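Local coordinates for protein methyl-coenzyme M reductase subunit gamma (Methanosarcina barkeri, PDB 1E6Y) that forms the gamma subunit of the nickel-porphinoid enzyme that releases methane from methyl-coenzyme M with coenzyme B as reductant, the final step of methanogenesis, at residues D80-I85 with E124-D129; L28-D33 with Q137-I142; I142-L147 with K201-E206; D35-L40 with D129-A134. One frame throughout, in Å; residues are numbered along the deposited sequence.

Contact 1. Residues D80-I85 with E124-D129; sequences DRVRYI and EARERD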
loop_
_atom_site.group_PDB
_atom_site.type_symbol
_atom_site.label_atom_id
_atom_site.label_comp_id
_atom_site.label_asym_id
_atom_site.label_seq_id
_atom_site.Cartn_x
_atom_site.Cartn_y
_atom_site.Cartn_z
ATOM N N ASP C 80 -33.671 -3.499 27.064
ATOM C CA ASP C 80 -34.157 -4.231 25.890
ATOM C C ASP C 80 -33.073 -4.376 24.828
ATOM O O ASP C 80 -32.241 -3.481 24.651
ATOM C CB ASP C 80 -35.341 -3.492 25.253
ATOM C CG ASP C 80 -36.629 -3.639 26.037
ATOM O OD1 ASP C 80 -37.656 -3.108 25.568
ATOM O OD2 ASP C 80 -36.630 -4.283 27.105
ATOM N N ARG C 81 -33.130 -5.465 24.067
ATOM C CA ARG C 81 -32.434 -5.494 22.784
ATOM C C ARG C 81 -32.886 -4.330 21.898
ATOM O O ARG C 81 -34.020 -3.840 22.014
ATOM C CB ARG C 81 -32.705 -6.798 22.038
ATOM C CG ARG C 81 -32.365 -8.101 22.736
ATOM C CD ARG C 81 -32.928 -9.249 21.889
ATOM N NE ARG C 81 -34.387 -9.158 21.841
ATOM C CZ ARG C 81 -35.173 -9.907 21.068
ATOM N NH1 ARG C 81 -36.498 -9.750 21.105
ATOM N NH2 ARG C 81 -34.630 -10.797 20.249
ATOM N N VAL C 82 -32.002 -3.890 21.009
ATOM C CA VAL C 82 -32.397 -2.998 19.929
ATOM C C VAL C 82 -32.936 -3.858 18.784
ATOM O O VAL C 82 -32.227 -4.732 18.280
ATOM C CB VAL C 82 -31.197 -2.156 19.422
ATOM C CG1 VAL C 82 -31.622 -1.278 18.248
ATOM C CG2 VAL C 82 -30.652 -1.291 20.554
ATOM N N ARG C 83 -34.229 -3.719 18.490
ATOM C CA ARG C 83 -34.820 -4.419 17.347
ATOM C C ARG C 83 -35.466 -3.396 16.416
ATOM O O ARG C 83 -35.220 -2.197 16.563
ATOM C CB ARG C 83 -35.829 -5.469 17.767
ATOM C CG ARG C 83 -35.418 -6.543 18.743
ATOM C CD ARG C 83 -34.150 -7.271 18.342
ATOM N NE ARG C 83 -34.140 -7.879 17.022
ATOM C CZ ARG C 83 -33.203 -7.657 16.108
ATOM N NH1 ARG C 83 -33.266 -8.286 14.939
ATOM N NH2 ARG C 83 -32.204 -6.802 16.332
ATOM N N TYR C 84 -36.206 -3.856 15.411
ATOM C CA TYR C 84 -36.558 -2.983 14.294
ATOM C C TYR C 84 -37.943 -3.220 13.704
ATOM O O TYR C 84 -38.527 -4.291 13.864
ATOM C CB TYR C 84 -35.513 -3.122 13.183
ATOM C CG TYR C 84 -35.603 -4.430 12.427
ATOM C CD1 TYR C 84 -36.349 -4.525 11.250
ATOM C CD2 TYR C 84 -35.050 -5.599 12.951
ATOM C CE1 TYR C 84 -36.557 -5.748 10.625
ATOM C CE2 TYR C 84 -35.251 -6.829 12.333
ATOM C CZ TYR C 84 -36.011 -6.895 11.173
ATOM O OH TYR C 84 -36.256 -8.110 10.576
ATOM N N ILE C 85 -38.441 -2.210 12.994
ATOM C CA ILE C 85 -39.503 -2.396 12.010
ATOM C C ILE C 85 -39.071 -1.737 10.704
ATOM O O ILE C 85 -38.506 -0.642 10.709
ATOM C CB ILE C 85 -40.855 -1.789 12.482
ATOM C CG1 ILE C 85 -41.918 -1.980 11.392
ATOM C CG2 ILE C 85 -40.694 -0.314 12.827
ATOM C CD1 ILE C 85 -43.341 -1.842 11.884
ATOM N N GLU C 124 -34.680 1.383 14.031
ATOM C CA GLU C 124 -34.128 0.582 15.117
ATOM C C GLU C 124 -34.267 1.337 16.432
ATOM O O GLU C 124 -34.054 2.547 16.487
ATOM C CB GLU C 124 -32.651 0.273 14.863
ATOM C CG GLU C 124 -32.404 -0.761 13.778
ATOM C CD GLU C 124 -31.014 -1.359 13.861
ATOM O OE1 GLU C 124 -30.255 -1.251 12.872
ATOM O OE2 GLU C 124 -30.672 -1.927 14.925
ATOM N N ALA C 125 -34.673 0.624 17.477
ATOM C CA ALA C 125 -34.807 1.209 18.807
ATOM C C ALA C 125 -34.931 0.080 19.819
ATOM O O ALA C 125 -35.141 -1.075 19.437
ATOM C CB ALA C 125 -36.040 2.115 18.864
ATOM N N ARG C 126 -34.764 0.403 21.101
ATOM C CA ARG C 126 -35.023 -0.556 22.166
ATOM C C ARG C 126 -36.380 -1.205 21.894
ATOM O O ARG C 126 -37.317 -0.477 21.553
ATOM C CB ARG C 126 -35.002 0.175 23.508
ATOM C CG ARG C 126 -33.643 0.840 23.762
ATOM C CD ARG C 126 -32.632 -0.217 24.224
ATOM N NE ARG C 126 -31.446 0.473 24.756
ATOM C CZ ARG C 126 -30.560 -0.118 25.551
ATOM N NH1 ARG C 126 -30.687 -1.389 25.902
ATOM N NH2 ARG C 126 -29.533 0.617 25.985
ATOM N N GLU C 127 -36.478 -2.527 22.001
ATOM C CA GLU C 127 -37.626 -3.234 21.447
ATOM C C GLU C 127 -38.989 -2.657 21.827
ATOM O O GLU C 127 -39.827 -2.447 20.951
ATOM C CB GLU C 127 -37.588 -4.719 21.804
ATOM C CG GLU C 127 -38.668 -5.505 21.075
ATOM C CD GLU C 127 -38.643 -6.988 21.364
ATOM O OE1 GLU C 127 -39.465 -7.707 20.761
ATOM O OE2 GLU C 127 -37.814 -7.439 22.184
ATOM N N ARG C 128 -39.208 -2.361 23.109
ATOM C CA ARG C 128 -40.517 -1.837 23.521
ATOM C C ARG C 128 -40.728 -0.435 22.967
ATOM O O ARG C 128 -41.865 -0.083 22.625
ATOM C CB ARG C 128 -40.744 -1.873 25.024
ATOM C CG ARG C 128 -40.109 -0.749 25.838
ATOM C CD ARG C 128 -40.224 -1.089 27.322
ATOM N NE ARG C 128 -39.506 -2.328 27.605
ATOM C CZ ARG C 128 -39.686 -3.087 28.663
ATOM N NH1 ARG C 128 -40.576 -2.798 29.608
ATOM N NH2 ARG C 128 -38.954 -4.190 28.803
ATOM N N ASP C 129 -39.667 0.369 22.868
ATOM C CA ASP C 129 -39.772 1.703 22.263
ATOM C C ASP C 129 -40.109 1.587 20.781
ATOM O O ASP C 129 -40.912 2.355 20.254
ATOM C CB ASP C 129 -38.459 2.485 22.391
ATOM C CG ASP C 129 -37.955 2.583 23.820
ATOM O OD1 ASP C 129 -36.730 2.737 23.974
ATOM O OD2 ASP C 129 -38.760 2.549 24.778
HETATM O O HOH W 1 -35.623 -6.965 23.556
#

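Contact 2. Residues L28-D33 with Q137-I142; sequences LREISD and QMETEI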
loop_
_atom_site.group_PDB
_atom_site.type_symbol
_atom_site.label_atom_id
_atom_site.label_comp_id
_atom_site.label_asym_id
_atom_site.label_seq_id
_atom_site.Cartn_x
_atom_site.Cartn_y
_atom_site.Cartn_z
ATOM N N LEU C 28 -56.330 5.075 10.938
ATOM C CA LEU C 28 -57.220 4.491 9.941
ATOM C C LEU C 28 -57.624 3.061 10.265
ATOM O O LEU C 28 -58.581 2.539 9.693
ATOM C CB LEU C 28 -56.567 4.529 8.557
ATOM C CG LEU C 28 -56.325 5.902 7.924
ATOM C CD1 LEU C 28 -55.720 5.722 6.545
ATOM C CD2 LEU C 28 -57.630 6.673 7.828
ATOM N N ARG C 29 -56.893 2.422 11.172
ATOM C CA ARG C 29 -57.112 1.010 11.447
ATOM C C ARG C 29 -56.466 0.667 12.781
ATOM O O ARG C 29 -55.760 1.474 13.390
ATOM C CB ARG C 29 -56.526 0.142 10.326
ATOM C CG ARG C 29 -54.996 0.240 10.295
ATOM C CD ARG C 29 -54.454 -0.342 8.999
ATOM N NE ARG C 29 -54.532 0.556 7.863
ATOM C CZ ARG C 29 -53.770 1.600 7.588
ATOM N NH1 ARG C 29 -52.766 1.953 8.391
ATOM N NH2 ARG C 29 -54.001 2.303 6.485
ATOM N N GLU C 30 -56.771 -0.537 13.253
ATOM C CA GLU C 30 -56.310 -1.021 14.547
ATOM C C GLU C 30 -55.456 -2.270 14.376
ATOM O O GLU C 30 -55.742 -3.113 13.529
ATOM C CB GLU C 30 -57.507 -1.358 15.439
ATOM C CG GLU C 30 -58.495 -0.223 15.627
ATOM C CD GLU C 30 -58.692 0.132 17.085
ATOM O OE1 GLU C 30 -57.709 0.562 17.733
ATOM O OE2 GLU C 30 -59.826 -0.032 17.588
ATOM N N ILE C 31 -54.412 -2.383 15.192
ATOM C CA ILE C 31 -53.687 -3.639 15.328
ATOM C C ILE C 31 -53.454 -3.938 16.809
ATOM O O ILE C 31 -53.103 -3.043 17.582
ATOM C CB ILE C 31 -52.333 -3.606 14.554
ATOM C CG1 ILE C 31 -51.682 -4.992 14.588
ATOM C CG2 ILE C 31 -51.398 -2.551 15.136
ATOM C CD1 ILE C 31 -50.498 -5.143 13.653
ATOM N N SER C 32 -53.781 -5.157 17.226
ATOM C CA SER C 32 -53.609 -5.556 18.620
ATOM C C SER C 32 -52.127 -5.644 18.973
ATOM O O SER C 32 -51.279 -5.789 18.090
ATOM C CB SER C 32 -54.285 -6.903 18.877
ATOM O OG SER C 32 -53.542 -7.971 18.313
ATOM N N ASP C 33 -51.824 -5.574 20.265
ATOM C CA ASP C 33 -50.444 -5.656 20.734
ATOM C C ASP C 33 -49.792 -6.970 20.320
ATOM O O ASP C 33 -48.651 -6.985 19.859
ATOM C CB ASP C 33 -50.385 -5.516 22.257
ATOM C CG ASP C 33 -50.793 -4.130 22.741
ATOM O OD1 ASP C 33 -51.080 -3.992 23.949
ATOM O OD2 ASP C 33 -50.822 -3.181 21.928
ATOM N N GLN C 137 -47.106 3.552 12.971
ATOM C CA GLN C 137 -46.864 3.348 11.548
ATOM C C GLN C 137 -47.826 2.327 10.947
ATOM O O GLN C 137 -48.257 2.477 9.807
ATOM C CB GLN C 137 -45.422 2.904 11.307
ATOM C CG GLN C 137 -44.386 3.949 11.674
ATOM C CD GLN C 137 -43.047 3.699 11.010
ATOM O OE1 GLN C 137 -42.838 4.073 9.854
ATOM N NE2 GLN C 137 -42.134 3.053 11.731
ATOM N N MET C 138 -48.227 1.345 11.750
ATOM C CA MET C 138 -49.133 0.295 11.293
ATOM C C MET C 138 -50.582 0.774 11.217
ATOM O O MET C 138 -51.332 0.348 10.337
ATOM C CB MET C 138 -49.054 -0.923 12.222
ATOM C CG MET C 138 -47.731 -1.681 12.177
ATOM S SD MET C 138 -47.345 -2.376 10.556
ATOM C CE MET C 138 -48.365 -3.858 10.561
ATOM N N GLU C 139 -50.966 1.658 12.136
ATOM C CA GLU C 139 -52.371 2.019 12.326
ATOM C C GLU C 139 -52.800 3.281 11.585
ATOM O O GLU C 139 -53.975 3.437 11.252
ATOM C CB GLU C 139 -52.678 2.186 13.818
ATOM C CG GLU C 139 -52.609 0.893 14.620
ATOM C CD GLU C 139 -53.104 1.048 16.051
ATOM O OE1 GLU C 139 -53.030 2.166 16.602
ATOM O OE2 GLU C 139 -53.557 0.041 16.632
ATOM N N THR C 140 -51.857 4.184 11.339
ATOM C CA THR C 140 -52.190 5.488 10.782
ATOM C C THR C 140 -51.989 5.568 9.272
ATOM O O THR C 140 -51.474 4.636 8.648
ATOM C CB THR C 140 -51.379 6.618 11.450
ATOM O OG1 THR C 140 -49.992 6.476 11.122
ATOM C CG2 THR C 140 -51.559 6.580 12.962
ATOM N N GLU C 141 -52.343 6.720 8.711
ATOM C CA GLU C 141 -52.366 6.923 7.270
ATOM C C GLU C 141 -50.986 6.857 6.619
ATOM O O GLU C 141 -50.886 6.746 5.397
ATOM C CB GLU C 141 -53.016 8.270 6.945
ATOM C CG GLU C 141 -52.257 9.467 7.492
ATOM C CD GLU C 141 -52.882 10.786 7.098
ATOM O OE1 GLU C 141 -53.248 11.563 8.002
ATOM O OE2 GLU C 141 -53.003 11.052 5.886
ATOM N N ILE C 142 -49.929 6.917 7.430
ATOM C CA ILE C 142 -48.564 6.848 6.909
ATOM C C ILE C 142 -48.322 5.524 6.177
ATOM O O ILE C 142 -47.487 5.450 5.278
ATOM C CB ILE C 142 -47.511 7.036 8.043
ATOM C CG1 ILE C 142 -46.118 7.263 7.440
ATOM C CG2 ILE C 142 -47.499 5.826 8.968
ATOM C CD1 ILE C 142 -45.134 7.920 8.388
#

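Contact 3. Residues I142-L147 with K201-E206; sequences ITDHAL and KPMSSE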
loop_
_atom_site.group_PDB
_atom_site.type_symbol
_atom_site.label_atom_id
_atom_site.label_comp_id
_atom_site.label_asym_id
_atom_site.label_seq_id
_atom_site.Cartn_x
_atom_site.Cartn_y
_atom_site.Cartn_z
ATOM N N ILE C 142 -49.929 6.917 7.430
ATOM C CA ILE C 142 -48.564 6.848 6.909
ATOM C C ILE C 142 -48.322 5.524 6.177
ATOM O O ILE C 142 -47.487 5.450 5.278
ATOM C CB ILE C 142 -47.511 7.036 8.043
ATOM C CG1 ILE C 142 -46.118 7.263 7.440
ATOM C CG2 ILE C 142 -47.499 5.826 8.968
ATOM C CD1 ILE C 142 -45.134 7.920 8.388
ATOM N N THR C 143 -49.140 4.521 6.479
ATOM C CA THR C 143 -49.047 3.239 5.792
ATOM C C THR C 143 -50.367 2.830 5.147
ATOM O O THR C 143 -51.413 2.816 5.802
ATOM C CB THR C 143 -48.606 2.117 6.753
ATOM O OG1 THR C 143 -47.360 2.470 7.366
ATOM C CG2 THR C 143 -48.429 0.810 5.998
ATOM N N ASP C 144 -50.324 2.592 3.839
ATOM C CA ASP C 144 -51.325 1.752 3.194
ATOM C C ASP C 144 -50.729 0.365 3.019
ATOM O O ASP C 144 -49.649 0.218 2.450
ATOM C CB ASP C 144 -51.714 2.307 1.829
ATOM C CG ASP C 144 -52.713 1.417 1.113
ATOM O OD1 ASP C 144 -53.887 1.396 1.531
ATOM O OD2 ASP C 144 -52.304 0.664 0.206
ATOM N N HIS C 145 -51.459 -0.655 3.455
ATOM C CA HIS C 145 -50.900 -1.997 3.519
ATOM C C HIS C 145 -50.989 -2.796 2.223
ATOM O O HIS C 145 -50.500 -3.922 2.156
ATOM C CB HIS C 145 -51.531 -2.772 4.674
ATOM C CG HIS C 145 -51.087 -2.293 6.018
ATOM N ND1 HIS C 145 -49.821 -2.532 6.510
ATOM C CD2 HIS C 145 -51.713 -1.527 6.944
ATOM C CE1 HIS C 145 -49.686 -1.931 7.680
ATOM N NE2 HIS C 145 -50.817 -1.313 7.965
ATOM N N ALA C 146 -51.554 -2.192 1.182
ATOM C CA ALA C 146 -51.449 -2.743 -0.165
ATOM C C ALA C 146 -50.204 -2.182 -0.847
ATOM O O ALA C 146 -49.391 -2.932 -1.391
ATOM C CB ALA C 146 -52.689 -2.401 -0.982
ATOM N N LEU C 147 -50.044 -0.862 -0.767
ATOM C CA LEU C 147 -48.944 -0.168 -1.427
ATOM C C LEU C 147 -47.636 -0.254 -0.643
ATOM O O LEU C 147 -46.567 0.033 -1.181
ATOM C CB LEU C 147 -49.312 1.299 -1.663
ATOM C CG LEU C 147 -50.428 1.531 -2.686
ATOM C CD1 LEU C 147 -50.877 2.973 -2.635
ATOM C CD2 LEU C 147 -49.936 1.171 -4.077
ATOM N N LYS C 201 -58.839 -2.832 4.907
ATOM C CA LYS C 201 -59.053 -2.577 3.489
ATOM C C LYS C 201 -58.089 -1.515 2.976
ATOM O O LYS C 201 -57.840 -0.512 3.648
ATOM C CB LYS C 201 -60.499 -2.139 3.239
ATOM C CG LYS C 201 -61.514 -3.195 3.642
ATOM C CD LYS C 201 -62.901 -2.928 3.071
ATOM C CE LYS C 201 -63.769 -4.188 3.131
ATOM N NZ LYS C 201 -63.645 -4.924 4.427
ATOM N N PRO C 202 -57.480 -1.761 1.807
ATOM C CA PRO C 202 -56.562 -0.802 1.184
ATOM C C PRO C 202 -57.252 0.486 0.744
ATOM O O PRO C 202 -58.461 0.508 0.499
ATOM C CB PRO C 202 -55.994 -1.574 -0.010
ATOM C CG PRO C 202 -57.025 -2.604 -0.312
ATOM C CD PRO C 202 -57.572 -3.007 1.026
ATOM N N MET C 203 -56.472 1.556 0.649
ATOM C CA MET C 203 -56.946 2.801 0.063
ATOM C C MET C 203 -57.198 2.581 -1.418
ATOM O O MET C 203 -56.501 1.799 -2.064
ATOM C CB MET C 203 -55.896 3.902 0.222
ATOM C CG MET C 203 -55.601 4.298 1.653
ATOM S SD MET C 203 -54.219 5.455 1.722
ATOM C CE MET C 203 -53.915 5.501 3.497
ATOM N N SER C 204 -58.179 3.293 -1.960
ATOM C CA SER C 204 -58.338 3.373 -3.404
ATOM C C SER C 204 -57.136 4.124 -3.976
ATOM O O SER C 204 -56.438 4.840 -3.253
ATOM C CB SER C 204 -59.627 4.115 -3.755
ATOM O OG SER C 204 -59.590 5.448 -3.276
ATOM N N SER C 205 -56.888 3.949 -5.268
ATOM C CA SER C 205 -55.821 4.678 -5.942
ATOM C C SER C 205 -56.045 6.182 -5.804
ATOM O O SER C 205 -55.095 6.949 -5.648
ATOM C CB SER C 205 -55.781 4.289 -7.418
ATOM O OG SER C 205 -55.644 2.886 -7.562
ATOM N N GLU C 206 -57.316 6.570 -5.726
ATOM C CA GLU C 206 -57.708 7.966 -5.596
ATOM C C GLU C 206 -57.310 8.521 -4.232
ATOM O O GLU C 206 -56.736 9.610 -4.146
ATOM C CB GLU C 206 -59.224 8.108 -5.790
ATOM C CG GLU C 206 -59.738 7.758 -7.192
ATOM C CD GLU C 206 -59.536 6.292 -7.579
ATOM O OE1 GLU C 206 -59.141 6.039 -8.739
ATOM O OE2 GLU C 206 -59.765 5.395 -6.737
HETATM O O HOH W 2 -53.920 1.106 -1.869
HETATM O O HOH W 3 -55.357 1.860 3.974
#

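Contact 4. Residues D35-L40 with D129-A134; sequences DLTAVL and DMEQCA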
loop_
_atom_site.group_PDB
_atom_site.type_symbol
_atom_site.label_atom_id
_atom_site.label_comp_id
_atom_site.label_asym_id
_atom_site.label_seq_id
_atom_site.Cartn_x
_atom_site.Cartn_y
_atom_site.Cartn_z
ATOM N N ASP C 35 -50.689 -9.022 17.803
ATOM C CA ASP C 35 -50.546 -9.098 16.351
ATOM C C ASP C 35 -49.366 -8.273 15.862
ATOM O O ASP C 35 -48.662 -8.679 14.939
ATOM C CB ASP C 35 -51.826 -8.627 15.654
ATOM C CG ASP C 35 -52.869 -9.723 15.539
ATOM O OD1 ASP C 35 -52.567 -10.890 15.875
ATOM O OD2 ASP C 35 -53.994 -9.416 15.097
ATOM N N LEU C 36 -49.155 -7.116 16.486
ATOM C CA LEU C 36 -47.992 -6.283 16.192
ATOM C C LEU C 36 -46.699 -7.026 16.527
ATOM O O LEU C 36 -45.770 -7.065 15.722
ATOM C CB LEU C 36 -48.061 -4.975 16.988
ATOM C CG LEU C 36 -46.915 -3.981 16.770
ATOM C CD1 LEU C 36 -46.906 -3.488 15.329
ATOM C CD2 LEU C 36 -47.070 -2.818 17.731
ATOM N N THR C 37 -46.664 -7.652 17.699
ATOM C CA THR C 37 -45.515 -8.451 18.112
ATOM C C THR C 37 -45.293 -9.626 17.163
ATOM O O THR C 37 -44.155 -9.970 16.853
ATOM C CB THR C 37 -45.701 -8.975 19.549
ATOM O OG1 THR C 37 -45.799 -7.865 20.446
ATOM C CG2 THR C 37 -44.524 -9.849 19.969
ATOM N N ALA C 38 -46.389 -10.184 16.651
ATOM C CA ALA C 38 -46.324 -11.319 15.737
ATOM C C ALA C 38 -45.694 -10.945 14.401
ATOM O O ALA C 38 -44.805 -11.643 13.918
ATOM C CB ALA C 38 -47.717 -11.891 15.516
ATOM N N VAL C 39 -46.132 -9.832 13.818
ATOM C CA VAL C 39 -45.616 -9.407 12.516
ATOM C C VAL C 39 -44.160 -8.940 12.593
ATOM O O VAL C 39 -43.405 -9.085 11.631
ATOM C CB VAL C 39 -46.481 -8.281 11.887
ATOM C CG1 VAL C 39 -47.926 -8.735 11.767
ATOM C CG2 VAL C 39 -46.390 -7.012 12.711
ATOM N N LEU C 40 -43.758 -8.429 13.754
ATOM C CA LEU C 40 -42.388 -7.962 13.950
ATOM C C LEU C 40 -41.405 -9.126 14.094
ATOM O O LEU C 40 -40.260 -9.042 13.640
ATOM C CB LEU C 40 -42.315 -7.046 15.176
ATOM C CG LEU C 40 -43.024 -5.698 15.021
ATOM C CD1 LEU C 40 -43.051 -4.970 16.350
ATOM C CD2 LEU C 40 -42.322 -4.862 13.964
ATOM N N ASP C 129 -39.667 0.369 22.868
ATOM C CA ASP C 129 -39.772 1.703 22.263
ATOM C C ASP C 129 -40.109 1.587 20.781
ATOM O O ASP C 129 -40.912 2.355 20.254
ATOM C CB ASP C 129 -38.459 2.485 22.391
ATOM C CG ASP C 129 -37.955 2.583 23.820
ATOM O OD1 ASP C 129 -36.730 2.737 23.974
ATOM O OD2 ASP C 129 -38.760 2.549 24.778
ATOM N N MET C 130 -39.435 0.662 20.104
ATOM C CA MET C 130 -39.666 0.403 18.689
ATOM C C MET C 130 -41.125 0.014 18.427
ATOM O O MET C 130 -41.739 0.506 17.480
ATOM C CB MET C 130 -38.714 -0.699 18.206
ATOM C CG MET C 130 -38.877 -1.095 16.745
ATOM S SD MET C 130 -40.211 -2.288 16.504
ATOM C CE MET C 130 -39.557 -3.703 17.397
ATOM N N GLU C 131 -41.701 -0.788 19.323
ATOM C CA GLU C 131 -43.084 -1.245 19.170
ATOM C C GLU C 131 -44.095 -0.103 19.251
ATOM O O GLU C 131 -45.124 -0.129 18.569
ATOM C CB GLU C 131 -43.422 -2.311 20.216
ATOM C CG GLU C 131 -42.777 -3.661 19.946
ATOM C CD GLU C 131 -43.510 -4.817 20.610
ATOM O OE1 GLU C 131 -44.128 -4.608 21.674
ATOM O OE2 GLU C 131 -43.459 -5.941 20.070
ATOM N N GLN C 132 -43.785 0.913 20.053
ATOM C CA GLN C 132 -44.626 2.107 20.132
ATOM C C GLN C 132 -44.653 2.832 18.792
ATOM O O GLN C 132 -45.710 3.253 18.320
ATOM C CB GLN C 132 -44.098 3.064 21.200
ATOM C CG GLN C 132 -44.495 2.713 22.619
ATOM C CD GLN C 132 -44.333 3.890 23.564
ATOM O OE1 GLN C 132 -43.692 4.891 23.229
ATOM N NE2 GLN C 132 -44.941 3.790 24.742
ATOM N N CYS C 133 -43.473 3.012 18.207
ATOM C CA CYS C 133 -43.337 3.658 16.907
ATOM C C CYS C 133 -43.981 2.809 15.813
ATOM O O CYS C 133 -44.713 3.326 14.959
ATOM C CB CYS C 133 -41.857 3.882 16.588
ATOM S SG CYS C 133 -41.569 4.659 14.994
ATOM N N ALA C 134 -43.733 1.502 15.879
ATOM C CA ALA C 134 -44.296 0.540 14.938
ATOM C C ALA C 134 -45.822 0.594 14.908
ATOM O O ALA C 134 -46.426 0.588 13.836
ATOM C CB ALA C 134 -43.831 -0.864 15.295
#

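Contact 1. Residues D80-I85 with E124-D129
Arg128 turns its CG between its own backbone N and carbonyl carbon (chi1 80°) and bends again at chi3, which carries its guanidinium back to the carboxylate of Asp80. The grip is side-on: NE meets Asp80 OD1 at 2.9 Å in an almost straight bond, 174°, while NH2 takes the syn lone pair of OD2. Asp80 OD1 also accepts the backbone N of Arg128 at 3.0 Å, so a short acid serves both the salt bridge and the first turn of helix 127-139. Glu127, fully stretched from CA to its carboxylate (chi1 -172°), runs alongside Arg81, whose NH1 reaches Glu127 OE2 at 2.9 Å from above the carboxylate plane; a water accepting from Arg81 NE donates to the same oxygen.

Strands 82-89 and 121-126 are antiparallel neighbours in a four-stranded sheet, and Arg83 with Ala125 forms the hydrogen-bonded pair, Arg83 N to Ala125 O and Ala125 N to Arg83 O, each 3.0 Å. At the end of its strand, Arg126 is also the N-cap residue of helix 127-139, and its NH1 holds Asp80 O at 2.9 Å. Compact Val82 lays CG1 3.5 Å from Glu124 OE2. That carboxylate continues outward: OE2 accepts from Gln322 of the beta subunit and OE1 from the backbone of another chain. Glu127 OE1 pairs with Arg43.

Contact 2. Residues L28-D33 with Q137-I142
The C-terminal end of helix 127-139 is met here by the extended segment between helices 12-22 and 33-40, Leu28 and Arg29 drawing on carbonyls at and just past the helix end. Glu139 O takes Leu28 N at 2.9 Å and, in a weak bond, Arg29 N. The Arg29 side chain then comes back over the same end: its NH1 donates to Met138 O at 2.9 Å and to Thr140 O at 3.0 Å, both from above the carbonyl planes, not on a lone pair. Met138 O also accepts from His145 NE2. The long arginine chain gets there by starting out over its own backbone (chi1 67°) and folding at chi3.

This amounts to C-terminal capping of the helix by Leu28 and Arg29, with a cationic side chain where the helix dipole is negative, a placement that should be favourable. The two backbones run in opposite directions. Farther along, Glu139 stretches out beyond CG so that OE2, through its anti lone pair, accepts Ile31 N at 2.9 Å in a bond of 175°. Glu30 OE1 lies 4.3 Å from Glu139 OE2, but these like charges have lysine partners, Lys27 for Glu30 and Lys135 for Glu139. Branched Ile31 supplies the apolar part: CG2 packs on Glu139 CG, and CD1 touches Met138 CE at 4.0 Å. Leu28 CD1 rests 3.7 Å from Glu141 CB.

Contact 3. Residues I142-L147 with K201-E206
Asp144, in the loop between helix 127-139 and strand 148-150, combines an Asx turn with a tie to the segment leading into helix 205-211. Its CB lies 4.0 Å from Met203 SD, where the two side chains run antiparallel past one another. A chi1 of 178° swings CG directly away from the residue's own amide and projects the carboxylate toward the backbone of Met203. At the tip, OD1 accepts Met203 N at 2.7 Å in a virtually straight bond, 178°, approached on the syn side but 30° out of the carboxylate plane. Met203 CG also packs against OD1.

The other oxygen turns home: OD2 accepts Leu147 N at 2.9 Å on the anti side and Ala146 N at 3.1 Å from above the plane. Aspartate suits the place because its short arm can satisfy these two amides and still present an oxygen across the contact. Water adds to both oxygens, one molecule linking OD2 to Met203 O and another donating to OD1. Beside the carboxylate the surfaces are small and apolar, Ile182 of strand 181-186 touching both Ala146 and Pro202, and Ala146 CB presses on Pro202 CB at 3.5 Å.

Contact 4. Residues D35-L40 with D129-A134
Leu40 and Met130 meet end to end, CD1 of Leu40 lying 3.9 Å from CE of Met130. The same Leu40 CD1 touches the CG of Glu131 at 3.8 Å, so the methylene part of an acidic residue serves as apolar surface. Leu36 forks over helix 127-139: CD1 meets Ala134 CB at 4.0 Å and CD2 comes within 3.4 Å of Glu131 O. Alanine suits this point, where its small CB faces both leucine CD1 atoms.

At one margin Thr37 OG1 stands 3.1 Å from Glu131 OE2, but Thr37 OG1 is also bonded to Asp33 O in its own helix. The axes of helix segments 35-40 and 129-134 cross at 105°, 10.8 Å apart at closest approach, a steep packing. Behind them Ile85 of strand 82-89 touches Leu40, Met130 and Ala134, placing the pair against the sheet.

The outer shell holds the acid: Arg43 forms a salt bridge with Glu131 OE2, and Tyr49 is hydrogen-bonded to OE1. With that cation beside it, Glu131 would probably stay ionised, its charge met at the margin while its CG contributes to the apolar interface.

Helix 127-139 joins three of the four contacts: its first turn lies in contact 1, its middle in contact 4 and its C-terminal end in contact 2. The centres of contacts 1 and 4 are about 9 Å apart, those of contacts 2 and 4 about 11 Å. Contact 3, in the following loop, shares Ile142 with contact 2, their centres about 12 Å apart. Along the chain contact 2 encloses contact 4, which encloses contact 1; contact 3 follows in series. Ile85 packs on both contacts 2 and 4. Only contact 1 meets other subunits, Tyr84's side chain lying about 9 Å from bound factor 430; the helix thus ties this inter-subunit sheet to intramolecular loops at its far end.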